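Side-chain contacts in endoglucanase, glycoside hydrolase family 5 protein (Cytophaga hutchinsonii, PDB 5IHS), which probably hydrolyses internal beta-1,4-glucosidic bonds of cellulose, working on a TIM-barrel scaffold as a periplasmic endoglucanase: residues T265-W268 / Y269-L272; D318-R321 / L322-P326; G224-K227 / Q228-N232; G194-W198 / S199-T203; K287-T290 / A291-I294. All coordinates share one frame; numbering follows the deposited sequence.

Contact 1 of 5, residues T265-W268 / Y269-L272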
# COMPACT_ATOMS: atom_id res chain seq x y z
N THR A 265 1.25 -18.36 -0.60
CA THR A 265 0.55 -17.15 -0.21
C THR A 265 -0.10 -17.33 1.17
O THR A 265 -0.03 -16.44 2.02
CB THR A 265 -0.50 -16.75 -1.26
OG1 THR A 265 0.11 -16.54 -2.54
CG2 THR A 265 -1.19 -15.45 -0.88
N ALA A 266 -0.70 -18.50 1.41
CA ALA A 266 -1.32 -18.77 2.70
C ALA A 266 -0.31 -18.78 3.84
O ALA A 266 -0.63 -18.36 4.95
CB ALA A 266 -2.09 -20.09 2.65
N LEU A 267 0.92 -19.27 3.59
CA LEU A 267 1.95 -19.19 4.63
C LEU A 267 2.29 -17.75 4.95
O LEU A 267 2.53 -17.40 6.11
CB LEU A 267 3.22 -19.95 4.21
CG LEU A 267 3.09 -21.46 4.08
CD1 LEU A 267 4.43 -22.05 3.73
CD2 LEU A 267 2.53 -22.11 5.35
N TRP A 268 2.30 -16.88 3.93
CA TRP A 268 2.49 -15.47 4.19
C TRP A 268 1.32 -14.88 4.97
O TRP A 268 1.54 -14.11 5.92
CB TRP A 268 2.70 -14.71 2.88
CG TRP A 268 4.11 -14.74 2.40
CD1 TRP A 268 4.65 -15.54 1.44
CD2 TRP A 268 5.16 -13.89 2.86
NE1 TRP A 268 5.99 -15.24 1.27
CE2 TRP A 268 6.32 -14.22 2.13
CE3 TRP A 268 5.23 -12.87 3.80
CZ2 TRP A 268 7.54 -13.56 2.32
CZ3 TRP A 268 6.43 -12.22 4.00
CH2 TRP A 268 7.57 -12.57 3.26
N TYR A 269 0.07 -15.19 4.59
CA TYR A 269 -1.06 -14.67 5.36
C TYR A 269 -0.96 -15.08 6.82
O TYR A 269 -1.27 -14.29 7.72
CB TYR A 269 -2.38 -15.16 4.78
CG TYR A 269 -2.84 -14.57 3.46
CD1 TYR A 269 -2.56 -13.25 3.09
CD2 TYR A 269 -3.61 -15.33 2.61
CE1 TYR A 269 -3.01 -12.74 1.89
CE2 TYR A 269 -4.08 -14.83 1.42
CZ TYR A 269 -3.79 -13.53 1.06
OH TYR A 269 -4.29 -13.05 -0.14
N GLU A 270 -0.55 -16.32 7.09
CA GLU A 270 -0.41 -16.79 8.46
C GLU A 270 0.58 -15.92 9.23
O GLU A 270 0.32 -15.49 10.36
CB GLU A 270 0.04 -18.25 8.44
CG GLU A 270 0.27 -18.90 9.78
CD GLU A 270 0.53 -20.39 9.60
OE1 GLU A 270 1.58 -20.74 9.00
OE2 GLU A 270 -0.32 -21.21 10.00
N PHE A 271 1.74 -15.65 8.62
CA PHE A 271 2.76 -14.81 9.24
C PHE A 271 2.26 -13.39 9.46
O PHE A 271 2.43 -12.81 10.54
CB PHE A 271 4.00 -14.82 8.35
CG PHE A 271 5.09 -13.89 8.79
CD1 PHE A 271 5.95 -14.24 9.81
CD2 PHE A 271 5.26 -12.66 8.16
CE1 PHE A 271 6.96 -13.38 10.22
CE2 PHE A 271 6.27 -11.80 8.56
CZ PHE A 271 7.12 -12.16 9.59
N LEU A 272 1.65 -12.80 8.43
CA LEU A 272 1.20 -11.41 8.54
C LEU A 272 0.13 -11.27 9.60
O LEU A 272 0.15 -10.33 10.41
CB LEU A 272 0.70 -10.90 7.19
CG LEU A 272 1.75 -10.95 6.07
CD1 LEU A 272 1.11 -10.65 4.73
CD2 LEU A 272 2.91 -9.98 6.35
O HOH W 1 3.72 -19.12 7.99

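Contact 2 of 5, residues D318-R321 / L322-P326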
# COMPACT_ATOMS: atom_id res chain seq x y z
N ASP A 318 -11.35 -13.74 -1.70
CA ASP A 318 -11.88 -14.65 -0.69
C ASP A 318 -11.25 -14.39 0.67
O ASP A 318 -11.94 -14.42 1.70
CB ASP A 318 -11.65 -16.10 -1.12
CG ASP A 318 -12.58 -16.57 -2.25
OD1 ASP A 318 -13.54 -15.84 -2.61
OD2 ASP A 318 -12.36 -17.71 -2.75
N ASP A 319 -9.93 -14.14 0.71
CA ASP A 319 -9.25 -13.84 1.97
C ASP A 319 -9.78 -12.54 2.58
O ASP A 319 -10.03 -12.48 3.79
CB ASP A 319 -7.74 -13.80 1.75
CG ASP A 319 -6.95 -13.36 2.98
OD1 ASP A 319 -6.72 -14.23 3.86
OD2 ASP A 319 -6.58 -12.16 3.08
N LEU A 320 -9.96 -11.50 1.76
CA LEU A 320 -10.52 -10.24 2.26
C LEU A 320 -11.91 -10.43 2.85
O LEU A 320 -12.22 -9.91 3.93
CB LEU A 320 -10.58 -9.20 1.14
CG LEU A 320 -9.24 -8.66 0.66
CD1 LEU A 320 -9.42 -7.83 -0.59
CD2 LEU A 320 -8.56 -7.86 1.73
N ARG A 321 -12.78 -11.14 2.13
CA ARG A 321 -14.15 -11.32 2.61
C ARG A 321 -14.16 -12.10 3.92
O ARG A 321 -14.92 -11.77 4.84
CB ARG A 321 -14.97 -12.00 1.52
CG ARG A 321 -15.32 -11.04 0.38
CD ARG A 321 -15.86 -11.72 -0.88
NE ARG A 321 -17.13 -12.42 -0.72
CZ ARG A 321 -18.32 -11.85 -0.83
NH1 ARG A 321 -18.45 -10.54 -1.04
NH2 ARG A 321 -19.40 -12.60 -0.70
N LEU A 322 -13.33 -13.12 4.02
CA LEU A 322 -13.27 -13.95 5.21
C LEU A 322 -12.77 -13.17 6.41
O LEU A 322 -13.32 -13.29 7.51
CB LEU A 322 -12.34 -15.12 4.92
CG LEU A 322 -12.05 -16.05 6.08
CD1 LEU A 322 -13.30 -16.82 6.41
CD2 LEU A 322 -10.91 -16.98 5.72
N LYS A 323 -11.70 -12.39 6.24
CA LYS A 323 -11.04 -11.77 7.37
C LYS A 323 -11.58 -10.39 7.70
O LYS A 323 -11.65 -10.03 8.88
CB LYS A 323 -9.55 -11.72 7.12
CG LYS A 323 -9.02 -13.12 7.06
CD LYS A 323 -7.55 -13.17 6.93
CE LYS A 323 -7.04 -14.58 6.93
NZ LYS A 323 -5.68 -14.55 6.35
N ASN A 324 -11.94 -9.61 6.69
CA ASN A 324 -12.49 -8.30 6.96
C ASN A 324 -14.01 -8.31 7.11
O ASN A 324 -14.57 -7.37 7.68
CB ASN A 324 -12.13 -7.31 5.84
CG ASN A 324 -10.69 -6.87 5.87
OD1 ASN A 324 -9.92 -7.17 6.81
ND2 ASN A 324 -10.30 -6.14 4.85
N GLY A 325 -14.69 -9.34 6.61
CA GLY A 325 -16.13 -9.42 6.76
C GLY A 325 -16.59 -9.19 8.19
O GLY A 325 -17.52 -8.41 8.44
N PRO A 326 -15.97 -9.87 9.15
CA PRO A 326 -16.38 -9.68 10.56
C PRO A 326 -16.15 -8.27 11.08
O PRO A 326 -16.86 -7.82 11.99
CB PRO A 326 -15.55 -10.72 11.31
CG PRO A 326 -15.28 -11.80 10.28
CD PRO A 326 -15.09 -11.05 8.99

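Contact 3 of 5, residues G224-K227 / Q228-N232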
# COMPACT_ATOMS: atom_id res chain seq x y z
N GLY A 224 5.80 -16.70 -5.26
CA GLY A 224 6.48 -17.60 -6.19
C GLY A 224 7.98 -17.48 -6.13
O GLY A 224 8.69 -18.40 -6.55
N THR A 225 8.48 -16.37 -5.60
CA THR A 225 9.89 -16.06 -5.47
C THR A 225 10.36 -15.99 -4.03
O THR A 225 11.45 -16.48 -3.71
CB THR A 225 10.18 -14.71 -6.16
OG1 THR A 225 9.70 -14.74 -7.51
CG2 THR A 225 11.67 -14.38 -6.13
N HIS A 226 9.56 -15.39 -3.16
CA HIS A 226 9.96 -15.05 -1.80
C HIS A 226 9.22 -15.93 -0.81
O HIS A 226 7.99 -15.93 -0.77
CB HIS A 226 9.62 -13.59 -1.52
CG HIS A 226 10.19 -12.65 -2.52
ND1 HIS A 226 9.43 -11.70 -3.15
CD2 HIS A 226 11.45 -12.54 -3.02
CE1 HIS A 226 10.20 -11.02 -3.99
NE2 HIS A 226 11.42 -11.51 -3.93
N LYS A 227 9.99 -16.67 -0.01
CA LYS A 227 9.43 -17.66 0.90
C LYS A 227 9.98 -17.45 2.31
O LYS A 227 10.01 -16.31 2.79
CB LYS A 227 9.64 -19.06 0.33
CG LYS A 227 9.08 -19.18 -1.08
CD LYS A 227 9.20 -20.57 -1.62
CE LYS A 227 9.13 -20.58 -3.14
NZ LYS A 227 7.78 -20.39 -3.68
N GLN A 228 10.39 -18.51 3.00
CA GLN A 228 10.72 -18.35 4.41
C GLN A 228 11.89 -17.41 4.64
O GLN A 228 11.94 -16.73 5.67
CB GLN A 228 11.00 -19.72 5.04
CG GLN A 228 11.21 -19.66 6.54
CD GLN A 228 9.98 -19.18 7.27
OE1 GLN A 228 8.85 -19.55 6.93
NE2 GLN A 228 10.18 -18.33 8.27
N GLU A 229 12.84 -17.33 3.70
CA GLU A 229 13.99 -16.44 3.90
C GLU A 229 13.55 -14.98 4.06
O GLU A 229 14.13 -14.23 4.86
CB GLU A 229 14.99 -16.59 2.76
CG GLU A 229 14.61 -15.93 1.45
CD GLU A 229 13.38 -16.51 0.76
OE1 GLU A 229 12.95 -17.64 1.07
OE2 GLU A 229 12.85 -15.80 -0.11
N LEU A 230 12.54 -14.55 3.31
CA LEU A 230 12.07 -13.17 3.45
C LEU A 230 11.19 -13.00 4.70
O LEU A 230 11.22 -11.92 5.31
CB LEU A 230 11.39 -12.69 2.16
CG LEU A 230 11.07 -11.19 2.11
CD1 LEU A 230 12.32 -10.32 2.20
CD2 LEU A 230 10.30 -10.85 0.83
N ARG A 231 10.44 -14.03 5.10
CA ARG A 231 9.77 -13.97 6.40
C ARG A 231 10.79 -13.84 7.52
O ARG A 231 10.57 -13.11 8.49
CB ARG A 231 8.87 -15.18 6.61
CG ARG A 231 7.63 -15.17 5.75
CD ARG A 231 6.63 -16.27 6.14
NE ARG A 231 7.05 -17.60 5.74
CZ ARG A 231 6.85 -18.13 4.53
NH1 ARG A 231 6.25 -17.44 3.58
NH2 ARG A 231 7.26 -19.37 4.28
N ASN A 232 11.94 -14.51 7.39
CA ASN A 232 12.98 -14.40 8.42
C ASN A 232 13.56 -12.99 8.46
O ASN A 232 13.84 -12.46 9.55
CB ASN A 232 14.09 -15.41 8.16
CG ASN A 232 13.67 -16.84 8.43
OD1 ASN A 232 12.67 -17.08 9.10
ND2 ASN A 232 14.44 -17.78 7.91

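Contact 4 of 5, residues G194-W198 / S199-T203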
# COMPACT_ATOMS: atom_id res chain seq x y z
N GLY A 194 9.84 3.03 1.87
CA GLY A 194 10.39 1.88 1.18
C GLY A 194 11.81 1.55 1.57
O GLY A 194 12.53 2.35 2.16
N THR A 195 12.21 0.32 1.23
CA THR A 195 13.49 -0.23 1.64
C THR A 195 14.25 -0.79 0.43
O THR A 195 13.71 -0.96 -0.67
CB THR A 195 13.29 -1.24 2.80
OG1 THR A 195 12.44 -2.33 2.39
CG2 THR A 195 12.71 -0.56 4.05
N ARG A 196 15.54 -1.06 0.63
CA ARG A 196 16.39 -1.47 -0.48
C ARG A 196 15.93 -2.81 -1.07
O ARG A 196 15.32 -3.65 -0.39
CB ARG A 196 17.86 -1.54 -0.02
CG ARG A 196 18.87 -1.75 -1.15
CD ARG A 196 20.28 -1.51 -0.71
NE ARG A 196 20.83 -2.54 0.16
CZ ARG A 196 21.45 -3.64 -0.25
NH1 ARG A 196 21.57 -3.91 -1.55
NH2 ARG A 196 21.96 -4.48 0.64
N GLN A 197 16.24 -3.00 -2.35
CA GLN A 197 16.00 -4.26 -3.06
C GLN A 197 14.50 -4.52 -3.18
O GLN A 197 13.97 -5.54 -2.71
CB GLN A 197 16.76 -5.40 -2.40
CG GLN A 197 16.80 -6.69 -3.19
CD GLN A 197 17.75 -7.67 -2.54
OE1 GLN A 197 18.96 -7.52 -2.64
NE2 GLN A 197 17.21 -8.66 -1.86
N TRP A 198 13.81 -3.58 -3.82
CA TRP A 198 12.37 -3.69 -4.05
C TRP A 198 11.61 -3.86 -2.74
O TRP A 198 10.66 -4.64 -2.64
CB TRP A 198 12.03 -4.77 -5.09
CG TRP A 198 12.77 -4.53 -6.37
CD1 TRP A 198 12.43 -3.68 -7.39
CD2 TRP A 198 14.01 -5.12 -6.74
NE1 TRP A 198 13.37 -3.73 -8.38
CE2 TRP A 198 14.35 -4.60 -8.01
CE3 TRP A 198 14.87 -6.04 -6.14
CZ2 TRP A 198 15.52 -4.97 -8.68
CZ3 TRP A 198 16.02 -6.41 -6.81
CH2 TRP A 198 16.33 -5.88 -8.07
N SER A 199 12.00 -3.08 -1.74
CA SER A 199 11.35 -3.09 -0.44
C SER A 199 11.39 -4.48 0.21
O SER A 199 10.41 -4.97 0.77
CB SER A 199 9.95 -2.47 -0.48
OG SER A 199 10.12 -1.07 -0.66
N GLN A 200 12.57 -5.09 0.18
CA GLN A 200 12.83 -6.34 0.88
C GLN A 200 13.68 -6.19 2.13
O GLN A 200 13.44 -6.90 3.11
CB GLN A 200 13.50 -7.36 -0.05
CG GLN A 200 12.58 -7.81 -1.15
CD GLN A 200 13.28 -8.57 -2.24
OE1 GLN A 200 14.34 -9.17 -2.03
NE2 GLN A 200 12.70 -8.55 -3.43
N LEU A 201 14.67 -5.30 2.11
CA LEU A 201 15.73 -5.32 3.12
C LEU A 201 15.38 -4.43 4.32
O LEU A 201 16.05 -3.45 4.67
CB LEU A 201 17.08 -4.98 2.49
CG LEU A 201 17.51 -6.00 1.42
CD1 LEU A 201 18.84 -5.60 0.80
CD2 LEU A 201 17.58 -7.43 1.93
N VAL A 202 14.30 -4.84 4.99
CA VAL A 202 13.77 -4.10 6.13
C VAL A 202 14.74 -4.08 7.30
O VAL A 202 14.69 -3.17 8.12
CB VAL A 202 12.37 -4.61 6.50
CG1 VAL A 202 11.36 -4.18 5.44
CG2 VAL A 202 12.33 -6.13 6.68
N THR A 203 15.64 -5.07 7.41
CA THR A 203 16.59 -5.03 8.52
C THR A 203 17.55 -3.84 8.43
O THR A 203 18.06 -3.39 9.46
CB THR A 203 17.42 -6.31 8.63
OG1 THR A 203 18.13 -6.54 7.40
CG2 THR A 203 16.55 -7.50 8.99
O HOH W 2 17.02 -1.23 3.11
O HOH W 3 10.02 -7.26 -3.33

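Contact 5 of 5, residues K287-T290 / A291-I294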
# COMPACT_ATOMS: atom_id res chain seq x y z
N LYS A 287 -4.48 -6.38 -17.19
CA LYS A 287 -3.39 -6.89 -18.00
C LYS A 287 -3.41 -8.42 -17.97
O LYS A 287 -3.68 -9.01 -16.92
CB LYS A 287 -2.07 -6.37 -17.41
CG LYS A 287 -0.80 -6.81 -18.10
CD LYS A 287 0.41 -6.06 -17.55
CE LYS A 287 1.67 -6.44 -18.33
NZ LYS A 287 2.88 -5.77 -17.80
N PRO A 288 -3.16 -9.10 -19.11
CA PRO A 288 -3.20 -10.58 -19.12
C PRO A 288 -1.95 -11.23 -18.53
O PRO A 288 -1.16 -11.91 -19.21
CB PRO A 288 -3.40 -10.90 -20.61
CG PRO A 288 -2.77 -9.76 -21.31
CD PRO A 288 -3.04 -8.55 -20.47
N GLU A 289 -1.78 -11.03 -17.21
CA GLU A 289 -0.69 -11.59 -16.43
C GLU A 289 -1.26 -12.16 -15.13
O GLU A 289 -2.32 -11.74 -14.67
CB GLU A 289 0.41 -10.54 -16.10
CG GLU A 289 0.01 -9.46 -15.05
CD GLU A 289 1.14 -8.47 -14.70
OE1 GLU A 289 2.13 -8.37 -15.45
OE2 GLU A 289 1.02 -7.78 -13.66
N THR A 290 -0.51 -13.08 -14.52
CA THR A 290 -1.01 -13.80 -13.35
C THR A 290 -1.42 -12.87 -12.22
O THR A 290 -2.40 -13.14 -11.51
CB THR A 290 0.09 -14.73 -12.82
OG1 THR A 290 0.59 -15.54 -13.89
CG2 THR A 290 -0.42 -15.62 -11.69
N ALA A 291 -0.65 -11.80 -11.98
CA ALA A 291 -0.92 -10.95 -10.82
C ALA A 291 -2.20 -10.15 -10.95
O ALA A 291 -2.72 -9.68 -9.93
CB ALA A 291 0.26 -10.00 -10.56
N SER A 292 -2.70 -9.93 -12.16
CA SER A 292 -3.92 -9.16 -12.31
C SER A 292 -5.07 -9.88 -11.62
O SER A 292 -5.24 -11.09 -11.77
CB SER A 292 -4.26 -8.99 -13.77
OG SER A 292 -3.28 -8.18 -14.39
N ALA A 293 -5.89 -9.11 -10.90
CA ALA A 293 -7.02 -9.67 -10.16
C ALA A 293 -8.26 -9.89 -11.03
O ALA A 293 -9.15 -10.66 -10.65
CB ALA A 293 -7.40 -8.72 -9.03
N ILE A 294 -8.35 -9.20 -12.16
CA ILE A 294 -9.54 -9.21 -13.00
C ILE A 294 -9.12 -9.48 -14.45
O ILE A 294 -7.98 -9.23 -14.84
CB ILE A 294 -10.36 -7.90 -12.84
CG1 ILE A 294 -9.53 -6.69 -13.29
CG2 ILE A 294 -10.86 -7.77 -11.40
CD1 ILE A 294 -10.20 -5.32 -13.05
O HOH W 4 -6.14 -10.42 -16.49

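Contact 1 of 5, residues T265-W268 / Y269-L272
Tyr269 packs alongside Thr265, one turn earlier in the helix, and its side chain can be followed outward atom by atom. CB sits 3.7 Å from Ala266 O. With CG anti to its own carbonyl carbon (chi1 -72°), the ring turns back along the helix, and the carbonyl oxygen Thr265 O comes over one face, 3.7 Å from Tyr269 CG. Farther out, the methyl Thr265 CG2 rests over the face as a CH-pi contact, 25° off the ring normal and displaced toward the rim, with Tyr269 CE2 at 3.7 Å. The tip, Tyr269 OH, is hydrogen-bonded to Tyr249 OH. On the backbone, Tyr269 N donates to Thr265 O at 2.9 Å, so the same peptide oxygen serves as backbone acceptor and touches the ring.

The segment belongs to helix 262-274, the crossover helix of the beta-alpha-beta unit formed with strands 244-249 and 279-284 of the barrel. On another flank, the indole of Trp268 reaches Phe271 through CZ3 and CD2, 4.3 Å apart, and has Leu272 CD2 at its edge; its NE1 is hydrogen-bonded to His226 O in the loop before helix 228-239. Leu272 CG lies 3.2 Å from Trp268 O, while Leu272 N donates to that oxygen at 2.8 Å. On the outer surface a water donates to both Leu267 O and Glu270 OE1, the latter at 2.9 Å.

Contact 2 of 5, residues D318-R321 / L322-P326
Asp319 and Lys323, one helical turn apart, carry the ionic part of this contact. Lys323 NZ stands 2.7 Å from Asp319 OD1 in a salt bridge that uses the syn lone pair of the carboxylate oxygen. The two side chains cross obliquely: the aspartate has CG anti to its backbone N (chi1 175°), while the lysine runs fully extended, bringing Lys323 CE to 3.1 Å from the same OD1 and leaving its aliphatic length against the acid.

Backbone hydrogen bonds of the alpha-helix 311-329 form the second group. Lys323 N donates to Asp319 O at 3.0 Å, so this pair of residues is joined at both main chain and side chain. Asn324 N follows with a bond of 2.8 Å to Leu320 O, but Gly325 N to Arg321 O is only weak. Pro326 has no N-H to continue the series, and the helix kinks there.

Packing is the third kind. Leu320 and Asn324 run alongside each other in the same direction, with Leu320 CD2 4.0 Å from Asn324 ND2. Asn324 ND2 is hydrogen-bonded to Lys80 O, in the loop before strand 83-89, and OD1 to Arg53 NH1 of strand 53-57.

Lys323 NZ also forms a salt bridge with Asp273 of helix 262-274, and Asp319 OD2 is hydrogen-bonded to Tyr279 OH. An ammonium shared by two carboxylates would help keep buried Asp319 ionised, and it ties the last helix to its neighbour.

Contact 3 of 5, residues G224-K227 / Q228-N232
The guanidinium of Arg231 lies flat against the backbone at Lys227: one of its faces carries Lys227 C, 3.7 Å above the plane, and Gln228 N, both offset toward the rim. At its edge, in plane, is Gln228 OE1. The other flat group, the His226 ring, has Thr225 CB over the centre of one face, and Leu230 CD2 approaches the ring obliquely, 3.8 Å from His226 CG.

These groups lie at the N-terminus of helix 228-239, with Lys227 at the N-cap, where the loop after barrel strand 215-221 turns into the helix. Arg231 N donates to Lys227 O at 3.3 Å, and Leu230 N adds a weak bond to the same oxygen. Glu229 turns back to meet the cap residue's own N-H: its CG takes the crowded position between backbone N and carbonyl carbon (chi1 76°), and the chain bends again at chi2. Lys227 N then donates to Glu229 OE2 at 3.0 Å, on the syn side but 28° out of the carboxylate plane. A carboxylate at this end of a helix would also be expected to interact favourably with the helix dipole.

Outside the contact, Arg231 NH1 makes a salt bridge to Glu264, and the same group forms a cation-pi pair with Trp268. Its side-on grip on Gln228 fixes its rotation: NE at 2.9 Å and NH2 at 3.1 Å both reach Gln228 OE1 from the same face of the amide. At the far end of that amide, Gln228 NE2 donates to Asn232 OD1 at 2.9 Å, from above the carbonyl plane of Asn232.

Contact 4 of 5, residues G194-W198 / S199-T203
Leu201 CD1 lies over one face of the Arg196 guanidinium, 3.3 Å above its plane and offset toward the rim, near CZ and NH2. The arginine chain bends at chi3 (72°), which turns that face to the methyl. The same methyl lies 3.8 Å from Gln197 CB, so the leucine end is shared by two consecutive side chains. Next to it, Gln197 and Gln200 cross with amide planes 75° apart. Gln197 NE2 donates to Gln200 OE1 at 2.9 Å; the acceptor lies in the donor's amide plane, while the donor stands above the carbonyl plane of Gln200.

Behind these side chains, residues 197 to 199 all have positive phi and psi, close to a left-handed helical turn. Arg196 O accepts both Gln200 N at 3.2 Å and Leu201 N at 3.1 Å, and an inverse gamma turn centred on Leu201 leads into helix 202-207. Ser199 OG accepts from Thr195 N at 3.1 Å, and Ser199 N returns a bond of 2.9 Å to Thr195 O. One water joins Arg196 N to Leu201 O; another joins Trp198 O to Gln200 NE2.

Thr195 OG1, hydrogen-bonded to Thr218 O of strand 215-221, and Ser199 OG, hydrogen-bonded to Asn159 O, tie the turn to the barrel. Arg196 NH2 forms a local salt bridge with Glu204 on helix 202-207, and NH1 a hydrogen bond to Gln163 O.

The turn's backbone groups are thus met by one another, by the Ser199 hydroxyl and by two waters, while the arginine's two bonds and its methyl cover should restrict its rotation.

Contact 5 of 5, residues K287-T290 / A291-I294
Lys287 meets Ser292 through its carbonyl: Ser292 OG donates to Lys287 O at 2.7 Å, tilted 22° from the carbonyl plane. Glu289 N bonds to that oxygen at 2.8 Å, from the same face as the serine hydroxyl, and a water adds a third donor at 2.9 Å while also donating to Ile294 O. The serine torsion, with OG anti to its carbonyl carbon (chi1 -67°), swings the hydroxyl back over the turn to reach it. The lysine chain itself runs outward, fully extended, to a salt bridge, Lys287 NZ lying 3.6 Å from Glu289 OE1.

Pro288 is the centre of an inverse gamma turn, the one closed by the bond between Glu289 N and Lys287 O. At Glu289 the chain enters a type I beta turn that ends at Ser292, where Ser292 N donates to Glu289 O at 3.1 Å. With CG between the backbone N and carbonyl carbon (chi1 72°), the extended glutamate side chain lies along this turn: its CG is 3.6 Å from Ser292 OG, and its OE2 lies 3.9 Å from Ala291 CB. Thr290 occupies the next corner and is secured from outside, its OG1 hydrogen-bonded to Gly258 N and its backbone N to Asn257 OD1. One serine thus joins two consecutive turns by its N-H and hydroxyl.

The loop links barrel strand 279-284 to helix 311-329. Ala293 forms backbone hydrogen bonds with Ser283 of that strand and with Thr310, just before the helix, while Ala291 bonds to Gly256 in the loop after strand 244-249.

In the fold
Contacts 4, 3, 1 and 2 form a touching series around part of the barrel, with centres 13, 11 and 14 Å apart in turn. Leu230 CD1 of contact 3 packs 3.7 Å from Gln200 O of contact 4, and Phe271 CB of contact 1 lies 3.7 Å from Arg231 CD of contact 3. Tyr269 CD2 lies 3.5 Å from Asp319 OD1, joining contacts 1 and 2. Contact 5 stands apart, its nearest atoms about 9 Å from contacts 1, 2 and 3. Contacts 3, 4 and 5 follow the C-terminal ends of barrel strands, the end where family 5 enzymes carry their active site; contacts 1 and 2 lie on the helices outside.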